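Local structure of transcriptional anti-antiactivator ExsC (Pseudomonas aeruginosa, 3KXY) at residues L34-T42 with L115-Q126; E50-I61 with G93-A103. The protein binds the antiactivator ExsD and inhibits its activity, which permits ExsA-mediated transcription of the type III secretion system. The protein carries 2 engineered substitutions. One frame throughout, in Å; residues are numbered along the deposited sequence.

Interaction 1: L34-T42 with L115-Q126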
loop_
_atom_site.group_PDB
_atom_site.type_symbol
_atom_site.label_atom_id
_atom_site.label_comp_id
_atom_site.label_asym_id
_atom_site.label_seq_id
_atom_site.Cartn_x
_atom_site.Cartn_y
_atom_site.Cartn_z
ATOM N N LEU J 34 16.527 -4.662 13.379
ATOM C CA LEU J 34 17.221 -3.379 13.328
ATOM C C LEU J 34 18.491 -3.471 12.487
ATOM O O LEU J 34 19.445 -4.155 12.860
ATOM C CB LEU J 34 17.553 -2.892 14.739
ATOM C CG LEU J 34 18.222 -1.521 14.827
ATOM C CD1 LEU J 34 17.390 -0.474 14.101
ATOM C CD2 LEU J 34 18.450 -1.126 16.277
ATOM N N PHE J 35 18.495 -2.778 11.353
ATOM C CA PHE J 35 19.610 -2.841 10.410
ATOM C C PHE J 35 20.569 -1.668 10.572
ATOM O O PHE J 35 20.155 -0.508 10.552
ATOM C CB PHE J 35 19.088 -2.894 8.974
ATOM C CG PHE J 35 18.205 -4.074 8.695
ATOM C CD1 PHE J 35 18.742 -5.262 8.237
ATOM C CD2 PHE J 35 16.838 -3.996 8.899
ATOM C CE1 PHE J 35 17.935 -6.352 7.984
ATOM C CE2 PHE J 35 16.025 -5.081 8.649
ATOM C CZ PHE J 35 16.573 -6.261 8.190
ATOM N N ASP J 36 21.852 -1.979 10.728
ATOM C CA ASP J 36 22.883 -0.960 10.907
ATOM C C ASP J 36 22.561 -0.002 12.051
ATOM O O ASP J 36 23.023 1.139 12.064
ATOM C CB ASP J 36 23.109 -0.182 9.608
ATOM C CG ASP J 36 23.982 -0.934 8.621
ATOM O OD1 ASP J 36 24.678 -1.883 9.042
ATOM O OD2 ASP J 36 23.978 -0.571 7.426
ATOM N N GLU J 37 21.765 -0.475 13.005
ATOM C CA GLU J 37 21.412 0.310 14.184
ATOM C C GLU J 37 20.676 1.595 13.815
ATOM O O GLU J 37 20.591 2.519 14.624
ATOM C CB GLU J 37 22.667 0.656 14.988
ATOM C CG GLU J 37 23.617 -0.512 15.202
ATOM C CD GLU J 37 24.904 -0.096 15.890
ATOM O OE1 GLU J 37 25.914 -0.818 15.756
ATOM O OE2 GLU J 37 24.907 0.958 16.562
ATOM N N GLN J 38 20.146 1.652 12.597
ATOM C CA GLN J 38 19.516 2.871 12.101
ATOM C C GLN J 38 18.120 2.636 11.530
ATOM O O GLN J 38 17.183 3.370 11.845
ATOM C CB GLN J 38 20.407 3.543 11.052
ATOM C CG GLN J 38 21.761 3.995 11.584
ATOM C CD GLN J 38 22.648 4.584 10.504
ATOM O OE1 GLN J 38 22.269 4.641 9.334
ATOM N NE2 GLN J 38 23.840 5.024 10.894
ATOM N N VAL J 39 17.983 1.616 10.686
ATOM C CA VAL J 39 16.707 1.335 10.036
ATOM C C VAL J 39 15.973 0.163 10.681
ATOM O O VAL J 39 16.406 -0.984 10.583
ATOM C CB VAL J 39 16.890 1.038 8.538
ATOM C CG1 VAL J 39 15.540 0.796 7.880
ATOM C CG2 VAL J 39 17.622 2.183 7.857
ATOM N N GLY J 40 14.854 0.460 11.335
ATOM C CA GLY J 40 14.042 -0.565 11.965
ATOM C C GLY J 40 12.972 -1.101 11.033
ATOM O O GLY J 40 12.276 -0.338 10.364
ATOM N N VAL J 41 12.841 -2.423 10.989
ATOM C CA VAL J 41 11.852 -3.068 10.136
ATOM C C VAL J 41 10.966 -4.000 10.956
ATOM O O VAL J 41 11.455 -4.757 11.791
ATOM C CB VAL J 41 12.523 -3.858 8.992
ATOM C CG1 VAL J 41 11.489 -4.644 8.197
ATOM C CG2 VAL J 41 13.301 -2.915 8.084
ATOM N N THR J 42 9.659 -3.936 10.721
ATOM C CA THR J 42 8.715 -4.769 11.455
ATOM C C THR J 42 7.900 -5.651 10.513
ATOM O O THR J 42 7.400 -5.185 9.488
ATOM C CB THR J 42 7.765 -3.919 12.324
ATOM O OG1 THR J 42 8.532 -3.129 13.241
ATOM C CG2 THR J 42 6.810 -4.808 13.108
ATOM N N LEU J 115 12.693 -7.436 1.054
ATOM C CA LEU J 115 13.300 -6.781 2.204
ATOM C C LEU J 115 14.499 -5.937 1.781
ATOM O O LEU J 115 14.650 -4.796 2.218
ATOM C CB LEU J 115 13.717 -7.815 3.249
ATOM C CG LEU J 115 14.299 -7.272 4.555
ATOM C CD1 LEU J 115 13.296 -6.365 5.251
ATOM C CD2 LEU J 115 14.721 -8.413 5.468
ATOM N N ALA J 116 15.349 -6.501 0.930
ATOM C CA ALA J 116 16.535 -5.799 0.456
ATOM C C ALA J 116 16.150 -4.542 -0.316
ATOM O O ALA J 116 16.818 -3.513 -0.221
ATOM C CB ALA J 116 17.386 -6.713 -0.406
ATOM N N ASN J 117 15.070 -4.634 -1.083
ATOM C CA ASN J 117 14.566 -3.488 -1.825
ATOM C C ASN J 117 14.014 -2.430 -0.879
ATOM O O ASN J 117 14.322 -1.245 -1.004
ATOM C CB ASN J 117 13.486 -3.924 -2.817
ATOM C CG ASN J 117 13.066 -2.804 -3.751
ATOM O OD1 ASN J 117 13.854 -1.909 -4.058
ATOM N ND2 ASN J 117 11.823 -2.854 -4.214
ATOM N N LEU J 118 13.198 -2.870 0.074
ATOM C CA LEU J 118 12.613 -1.969 1.059
ATOM C C LEU J 118 13.701 -1.193 1.795
ATOM O O LEU J 118 13.577 0.011 2.012
ATOM C CB LEU J 118 11.755 -2.747 2.056
ATOM C CG LEU J 118 11.112 -1.930 3.179
ATOM C CD1 LEU J 118 10.232 -0.830 2.605
ATOM C CD2 LEU J 118 10.318 -2.828 4.116
ATOM N N LEU J 119 14.768 -1.890 2.174
ATOM C CA LEU J 119 15.898 -1.254 2.838
ATOM C C LEU J 119 16.622 -0.289 1.901
ATOM O O LEU J 119 16.998 0.811 2.305
ATOM C CB LEU J 119 16.872 -2.306 3.376
ATOM C CG LEU J 119 16.355 -3.186 4.519
ATOM C CD1 LEU J 119 17.380 -4.243 4.899
ATOM C CD2 LEU J 119 15.983 -2.337 5.725
ATOM N N ASP J 120 16.810 -0.705 0.650
ATOM C CA ASP J 120 17.455 0.139 -0.352
ATOM C C ASP J 120 16.789 1.508 -0.456
ATOM O O ASP J 120 17.466 2.536 -0.489
ATOM C CB ASP J 120 17.447 -0.541 -1.722
ATOM C CG ASP J 120 18.551 -1.569 -1.873
ATOM O OD1 ASP J 120 18.516 -2.334 -2.859
ATOM O OD2 ASP J 120 19.454 -1.612 -1.012
ATOM N N HIS J 121 15.461 1.514 -0.511
ATOM C CA HIS J 121 14.704 2.757 -0.624
ATOM C C HIS J 121 14.645 3.509 0.700
ATOM O O HIS J 121 14.760 4.734 0.731
ATOM C CB HIS J 121 13.292 2.479 -1.143
ATOM C CG HIS J 121 13.240 2.162 -2.604
ATOM N ND1 HIS J 121 12.689 3.018 -3.533
ATOM C CD2 HIS J 121 13.685 1.089 -3.300
ATOM C CE1 HIS J 121 12.790 2.482 -4.736
ATOM N NE2 HIS J 121 13.391 1.312 -4.623
ATOM N N ALA J 122 14.465 2.770 1.790
ATOM C CA ALA J 122 14.388 3.365 3.118
ATOM C C ALA J 122 15.659 4.138 3.445
ATOM O O ALA J 122 15.602 5.243 3.984
ATOM C CB ALA J 122 14.135 2.293 4.165
ATOM N N GLU J 123 16.804 3.552 3.117
ATOM C CA GLU J 123 18.089 4.195 3.362
ATOM C C GLU J 123 18.272 5.403 2.455
ATOM O O GLU J 123 18.944 6.368 2.817
ATOM C CB GLU J 123 19.234 3.203 3.153
ATOM C CG GLU J 123 19.241 2.058 4.149
ATOM C CD GLU J 123 20.391 1.100 3.930
ATOM O OE1 GLU J 123 20.901 1.029 2.792
ATOM O OE2 GLU J 123 20.784 0.414 4.897
ATOM N N PHE J 124 17.666 5.339 1.275
ATOM C CA PHE J 124 17.758 6.416 0.298
ATOM C C PHE J 124 16.966 7.643 0.740
ATOM O O PHE J 124 17.471 8.765 0.696
ATOM C CB PHE J 124 17.274 5.930 -1.069
ATOM C CG PHE J 124 17.254 6.999 -2.121
ATOM C CD1 PHE J 124 18.408 7.337 -2.805
ATOM C CD2 PHE J 124 16.078 7.660 -2.433
ATOM C CE1 PHE J 124 18.391 8.318 -3.773
ATOM C CE2 PHE J 124 16.055 8.642 -3.401
ATOM C CZ PHE J 124 17.213 8.971 -4.073
ATOM N N TRP J 125 15.725 7.426 1.166
ATOM C CA TRP J 125 14.880 8.518 1.640
ATOM C C TRP J 125 15.306 8.994 3.025
ATOM O O TRP J 125 14.931 10.082 3.460
ATOM C CB TRP J 125 13.408 8.103 1.650
ATOM C CG TRP J 125 12.839 7.865 0.282
ATOM C CD1 TRP J 125 12.695 6.662 -0.349
ATOM C CD2 TRP J 125 12.344 8.855 -0.628
ATOM N NE1 TRP J 125 12.138 6.844 -1.593
ATOM C CE2 TRP J 125 11.914 8.182 -1.788
ATOM C CE3 TRP J 125 12.221 10.247 -0.572
ATOM C CZ2 TRP J 125 11.371 8.851 -2.882
ATOM C CZ3 TRP J 125 11.681 10.910 -1.661
ATOM C CH2 TRP J 125 11.263 10.212 -2.799
ATOM N N GLN J 126 16.092 8.175 3.717
ATOM C CA GLN J 126 16.623 8.551 5.023
ATOM C C GLN J 126 17.792 9.518 4.864
ATOM O O GLN J 126 18.062 10.335 5.744
ATOM C CB GLN J 126 17.068 7.313 5.803
ATOM C CG GLN J 126 17.612 7.612 7.194
ATOM C CD GLN J 126 18.094 6.368 7.917
ATOM O OE1 GLN J 126 18.552 5.410 7.293
ATOM N NE2 GLN J 126 17.999 6.379 9.242
#
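CG of L119 is anti to its carbonyl carbon (chi1 -67°), and CG of F35 is placed likewise (chi1 -60°); the two side chains cross at nearly a right angle, with a leucine methyl over the aromatic face. This is helix-on-sheet packing in the fold of CesT-family type III secretion chaperones, where helix 108-128 lies across the antiparallel sheet. L119 CD1 sits over the centre of the F35 ring, 3.7 Å from the centroid, in a CH-pi contact. The other methyl, CD2, touches two valines of strand 39-46, V39 CG1 at 3.8 Å and V41 CG2 at 3.6 Å. One helical turn earlier, L115 divides its branches in the same way, CD1 to V41 CG1 and CD2 to F35 CZ, both at 3.9 Å. The connection between the strands contains a classic beta bulge, with F35 O accepting from both Q38 N and V39 N. F35 also pairs through its backbone with a strand of another protein chain. That chain supplies a basic partner for E123 and a polar one for D36, which may ease the repulsion between their nearly parallel carboxylates, with D36 OD2 4.2 Å from E123 OE2.

Interaction 2: E50-I61 with G93-A103. Engineered in segment 50-61: V59 (natural residue Ala).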
loop_
_atom_site.group_PDB
_atom_site.type_symbol
_atom_site.label_atom_id
_atom_site.label_comp_id
_atom_site.label_asym_id
_atom_site.label_seq_id
_atom_site.Cartn_x
_atom_site.Cartn_y
_atom_site.Cartn_z
ATOM N N GLU J 50 -4.304 -13.168 4.438
ATOM C CA GLU J 50 -3.207 -13.982 3.923
ATOM C C GLU J 50 -2.167 -13.146 3.180
ATOM O O GLU J 50 -2.002 -13.277 1.967
ATOM C CB GLU J 50 -3.742 -15.093 3.017
ATOM C CG GLU J 50 -4.623 -16.103 3.733
ATOM C CD GLU J 50 -5.128 -17.195 2.810
ATOM O OE1 GLU J 50 -5.023 -17.031 1.577
ATOM O OE2 GLU J 50 -5.633 -18.219 3.320
ATOM N N ARG J 51 -1.469 -12.287 3.916
ATOM C CA ARG J 51 -0.440 -11.434 3.335
ATOM C C ARG J 51 0.527 -10.929 4.400
ATOM O O ARG J 51 0.126 -10.624 5.523
ATOM C CB ARG J 51 -1.075 -10.255 2.594
ATOM C CG ARG J 51 -2.003 -9.412 3.449
ATOM C CD ARG J 51 -2.657 -8.311 2.633
ATOM N NE ARG J 51 -3.347 -8.842 1.461
ATOM C CZ ARG J 51 -4.098 -8.113 0.642
ATOM N NH1 ARG J 51 -4.263 -6.817 0.868
ATOM N NH2 ARG J 51 -4.686 -8.682 -0.401
ATOM N N LEU J 52 1.804 -10.847 4.040
ATOM C CA LEU J 52 2.835 -10.388 4.964
ATOM C C LEU J 52 3.133 -8.908 4.761
ATOM O O LEU J 52 3.452 -8.479 3.653
ATOM C CB LEU J 52 4.116 -11.205 4.781
ATOM C CG LEU J 52 5.273 -10.871 5.724
ATOM C CD1 LEU J 52 4.919 -11.242 7.157
ATOM C CD2 LEU J 52 6.541 -11.583 5.284
ATOM N N LEU J 53 3.029 -8.132 5.836
ATOM C CA LEU J 53 3.304 -6.702 5.771
ATOM C C LEU J 53 4.729 -6.406 6.222
ATOM O O LEU J 53 5.280 -7.113 7.065
ATOM C CB LEU J 53 2.314 -5.918 6.635
ATOM C CG LEU J 53 0.825 -6.134 6.365
ATOM C CD1 LEU J 53 -0.008 -5.216 7.246
ATOM C CD2 LEU J 53 0.501 -5.913 4.896
ATOM N N LEU J 54 5.317 -5.358 5.656
ATOM C CA LEU J 54 6.675 -4.963 6.001
ATOM C C LEU J 54 6.754 -3.460 6.242
ATOM O O LEU J 54 6.664 -2.667 5.304
ATOM C CB LEU J 54 7.650 -5.364 4.890
ATOM C CG LEU J 54 7.633 -6.819 4.414
ATOM C CD1 LEU J 54 8.601 -7.013 3.261
ATOM C CD2 LEU J 54 7.963 -7.766 5.550
ATOM N N GLU J 55 6.915 -3.072 7.503
ATOM C CA GLU J 55 7.075 -1.666 7.853
ATOM C C GLU J 55 8.553 -1.310 7.956
ATOM O O GLU J 55 9.364 -2.114 8.416
ATOM C CB GLU J 55 6.365 -1.350 9.172
ATOM C CG GLU J 55 4.852 -1.486 9.116
ATOM C CD GLU J 55 4.188 -1.126 10.430
ATOM O OE1 GLU J 55 4.912 -0.821 11.402
ATOM O OE2 GLU J 55 2.940 -1.148 10.493
ATOM N N ALA J 56 8.900 -0.101 7.527
ATOM C CA ALA J 56 10.283 0.353 7.567
ATOM C C ALA J 56 10.379 1.806 8.016
ATOM O O ALA J 56 9.826 2.699 7.376
ATOM C CB ALA J 56 10.936 0.175 6.206
ATOM N N ASP J 57 11.082 2.035 9.121
ATOM C CA ASP J 57 11.303 3.388 9.617
ATOM C C ASP J 57 12.342 4.105 8.761
ATOM O O ASP J 57 13.471 3.635 8.616
ATOM C CB ASP J 57 11.751 3.364 11.082
ATOM C CG ASP J 57 10.667 2.855 12.017
ATOM O OD1 ASP J 57 9.556 2.549 11.535
ATOM O OD2 ASP J 57 10.927 2.764 13.236
ATOM N N VAL J 58 11.953 5.242 8.197
ATOM C CA VAL J 58 12.831 6.005 7.317
ATOM C C VAL J 58 13.539 7.137 8.060
ATOM O O VAL J 58 14.735 7.051 8.337
ATOM C CB VAL J 58 12.057 6.578 6.118
ATOM C CG1 VAL J 58 12.991 7.356 5.205
ATOM C CG2 VAL J 58 11.366 5.459 5.354
ATOM N N VAL J 59 12.799 8.196 8.381
ATOM C CA VAL J 59 13.371 9.342 9.084
ATOM C C VAL J 59 12.460 9.892 10.176
ATOM O O VAL J 59 11.278 9.557 10.245
ATOM C CB VAL J 59 13.702 10.496 8.120
ATOM C CG1 VAL J 59 15.000 10.223 7.389
ATOM C CG2 VAL J 59 12.555 10.718 7.144
ATOM N N GLY J 60 13.026 10.745 11.025
ATOM C CA GLY J 60 12.263 11.421 12.056
ATOM C C GLY J 60 11.757 12.762 11.562
ATOM O O GLY J 60 12.433 13.443 10.788
ATOM N N ILE J 61 10.566 13.144 12.010
ATOM C CA ILE J 61 9.930 14.372 11.548
ATOM C C ILE J 61 10.671 15.619 12.029
ATOM O O ILE J 61 10.523 16.700 11.457
ATOM C CB ILE J 61 8.456 14.440 12.001
ATOM C CG1 ILE J 61 7.720 15.566 11.271
ATOM C CG2 ILE J 61 8.366 14.610 13.512
ATOM C CD1 ILE J 61 6.264 15.692 11.657
ATOM N N GLY J 93 6.910 9.484 15.389
ATOM C CA GLY J 93 7.441 10.591 14.615
ATOM C C GLY J 93 8.312 10.090 13.479
ATOM O O GLY J 93 9.191 10.803 12.994
ATOM N N LYS J 94 8.063 8.855 13.057
ATOM C CA LYS J 94 8.849 8.226 12.004
ATOM C C LYS J 94 8.067 8.109 10.700
ATOM O O LYS J 94 6.902 7.716 10.698
ATOM C CB LYS J 94 9.316 6.837 12.446
ATOM C CG LYS J 94 10.434 6.843 13.475
ATOM C CD LYS J 94 11.747 7.299 12.861
ATOM C CE LYS J 94 12.894 7.180 13.851
ATOM N NZ LYS J 94 14.196 7.551 13.230
ATOM N N VAL J 95 8.718 8.457 9.595
ATOM C CA VAL J 95 8.163 8.224 8.271
ATOM C C VAL J 95 8.436 6.773 7.891
ATOM O O VAL J 95 9.530 6.265 8.123
ATOM C CB VAL J 95 8.791 9.159 7.225
ATOM C CG1 VAL J 95 8.303 8.805 5.828
ATOM C CG2 VAL J 95 8.476 10.610 7.556
ATOM N N GLN J 96 7.442 6.105 7.316
ATOM C CA GLN J 96 7.560 4.676 7.043
ATOM C C GLN J 96 7.222 4.294 5.604
ATOM O O GLN J 96 6.301 4.845 5.001
ATOM C CB GLN J 96 6.672 3.882 8.003
ATOM C CG GLN J 96 7.030 4.054 9.469
ATOM C CD GLN J 96 6.022 3.402 10.391
ATOM O OE1 GLN J 96 4.890 3.129 9.994
ATOM N NE2 GLN J 96 6.426 3.151 11.631
ATOM N N LEU J 97 7.979 3.346 5.062
ATOM C CA LEU J 97 7.653 2.739 3.779
ATOM C C LEU J 97 6.984 1.395 4.028
ATOM O O LEU J 97 7.374 0.662 4.934
ATOM C CB LEU J 97 8.912 2.545 2.931
ATOM C CG LEU J 97 9.489 3.782 2.242
ATOM C CD1 LEU J 97 10.779 3.434 1.518
ATOM C CD2 LEU J 97 8.474 4.368 1.277
ATOM N N TYR J 98 5.973 1.074 3.227
ATOM C CA TYR J 98 5.258 -0.184 3.396
ATOM C C TYR J 98 5.352 -1.065 2.155
ATOM O O TYR J 98 5.203 -0.593 1.028
ATOM C CB TYR J 98 3.793 0.069 3.756
ATOM C CG TYR J 98 3.602 1.037 4.900
ATOM C CD1 TYR J 98 4.017 0.715 6.187
ATOM C CD2 TYR J 98 3.002 2.271 4.695
ATOM C CE1 TYR J 98 3.844 1.601 7.234
ATOM C CE2 TYR J 98 2.824 3.161 5.736
ATOM C CZ TYR J 98 3.248 2.822 7.002
ATOM O OH TYR J 98 3.070 3.711 8.036
ATOM N N ALA J 99 5.604 -2.349 2.379
ATOM C CA ALA J 99 5.633 -3.336 1.311
ATOM C C ALA J 99 4.877 -4.575 1.767
ATOM O O ALA J 99 4.909 -4.928 2.944
ATOM C CB ALA J 99 7.063 -3.691 0.956
ATOM N N GLN J 100 4.193 -5.232 0.838
ATOM C CA GLN J 100 3.421 -6.419 1.184
ATOM C C GLN J 100 3.730 -7.592 0.262
ATOM O O GLN J 100 4.142 -7.406 -0.883
ATOM C CB GLN J 100 1.922 -6.113 1.175
ATOM C CG GLN J 100 1.376 -5.691 -0.176
ATOM C CD GLN J 100 -0.108 -5.391 -0.131
ATOM O OE1 GLN J 100 -0.680 -5.185 0.940
ATOM N NE2 GLN J 100 -0.742 -5.364 -1.298
ATOM N N ILE J 101 3.534 -8.800 0.779
ATOM C CA ILE J 101 3.757 -10.016 0.011
ATOM C C ILE J 101 2.566 -10.953 0.160
ATOM O O ILE J 101 2.244 -11.387 1.265
ATOM C CB ILE J 101 5.023 -10.756 0.481
ATOM C CG1 ILE J 101 6.231 -9.818 0.464
ATOM C CG2 ILE J 101 5.277 -11.978 -0.385
ATOM C CD1 ILE J 101 7.501 -10.454 0.977
ATOM N N LEU J 102 1.910 -11.257 -0.955
ATOM C CA LEU J 102 0.783 -12.181 -0.944
ATOM C C LEU J 102 1.254 -13.581 -0.573
ATOM O O LEU J 102 2.323 -14.016 -0.998
ATOM C CB LEU J 102 0.095 -12.203 -2.308
ATOM C CG LEU J 102 -0.470 -10.870 -2.801
ATOM C CD1 LEU J 102 -1.114 -11.038 -4.168
ATOM C CD2 LEU J 102 -1.467 -10.312 -1.798
ATOM N N ALA J 103 0.451 -14.285 0.218
ATOM C CA ALA J 103 0.801 -15.629 0.664
ATOM C C ALA J 103 1.051 -16.572 -0.510
ATOM O O ALA J 103 1.664 -17.627 -0.349
ATOM C CB ALA J 103 -0.287 -16.185 1.568
#
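L54 and A99 form a hydrogen-bonded pair near the middle of two long antiparallel strands: 51-60, the middle strand of the sheet of this CesT-type chaperone, and its neighbour 94-102. The tightly packed face carries L52, L54, A56, V58, L97, A99 and I101. Here L54 CD1 meets I101 CD1 at 4.3 Å, and V58 CG2 rests 4.0 Å from the branch carbon CG of L97. A beta bulge between D57 and G60 shifts the register by one: V95 O receives V58 N, while V95 N turns to V59 O at 2.9 Å. The engineered V59 lays CG2 against V95 CB.

On the opposite face the buried Q96 and Y98 and the partly exposed D57 form a short run of hydrogen bonds. Y98 OH donates to a lone pair of Q96 OE1 at 2.7 Å, in the carbonyl plane, and the same amide gives NE2 to the syn side of D57 OD1 at 3.2 Å, tilted 30° from the carboxylate plane. These two bonds restrict rotation of the Q96 amide, while E55 CG abuts the edge of the Y98 ring.

The end near E50 and A103 is looser and more accessible to solvent. R51, with CG between its backbone N and carbonyl carbon (chi1 56°), runs alongside Q100 and L102, its guanidinium turned 67° from the Q100 amide; R51 NH1 remains 3.9 Å from Q100 OE1, and reaches D83 of the second subunit in a long, weak ion pair.

Strands 39-46 and 85-89 flank the pair, and H80 of the second subunit meets the Y98 ring. On the apolar face, T114, L118 and W125 of helix 108-128 cover L54, A56 and V58.

How the interactions relate
The centres of the two interactions lie 10 Å apart in one antiparallel sheet, in which strand 39-46 adjoins strand 51-60. Backbone hydrogen bonds G40 O to D57 N and T42 O to E55 N, both probable, join them directly. Along the chain, 34-42 comes first, then 50-61 and 93-103, and finally 115-126, so interaction 1 spans the stretch that contains interaction 2. Helix 108-128, which follows strand 94-102, serves both, with Q126 CG packing against V58 O. Interaction 2 joins the sheet's middle strand to its neighbour and borders the second subunit, whereas interaction 1 fastens the helix near the edge that continues into another protein's strand.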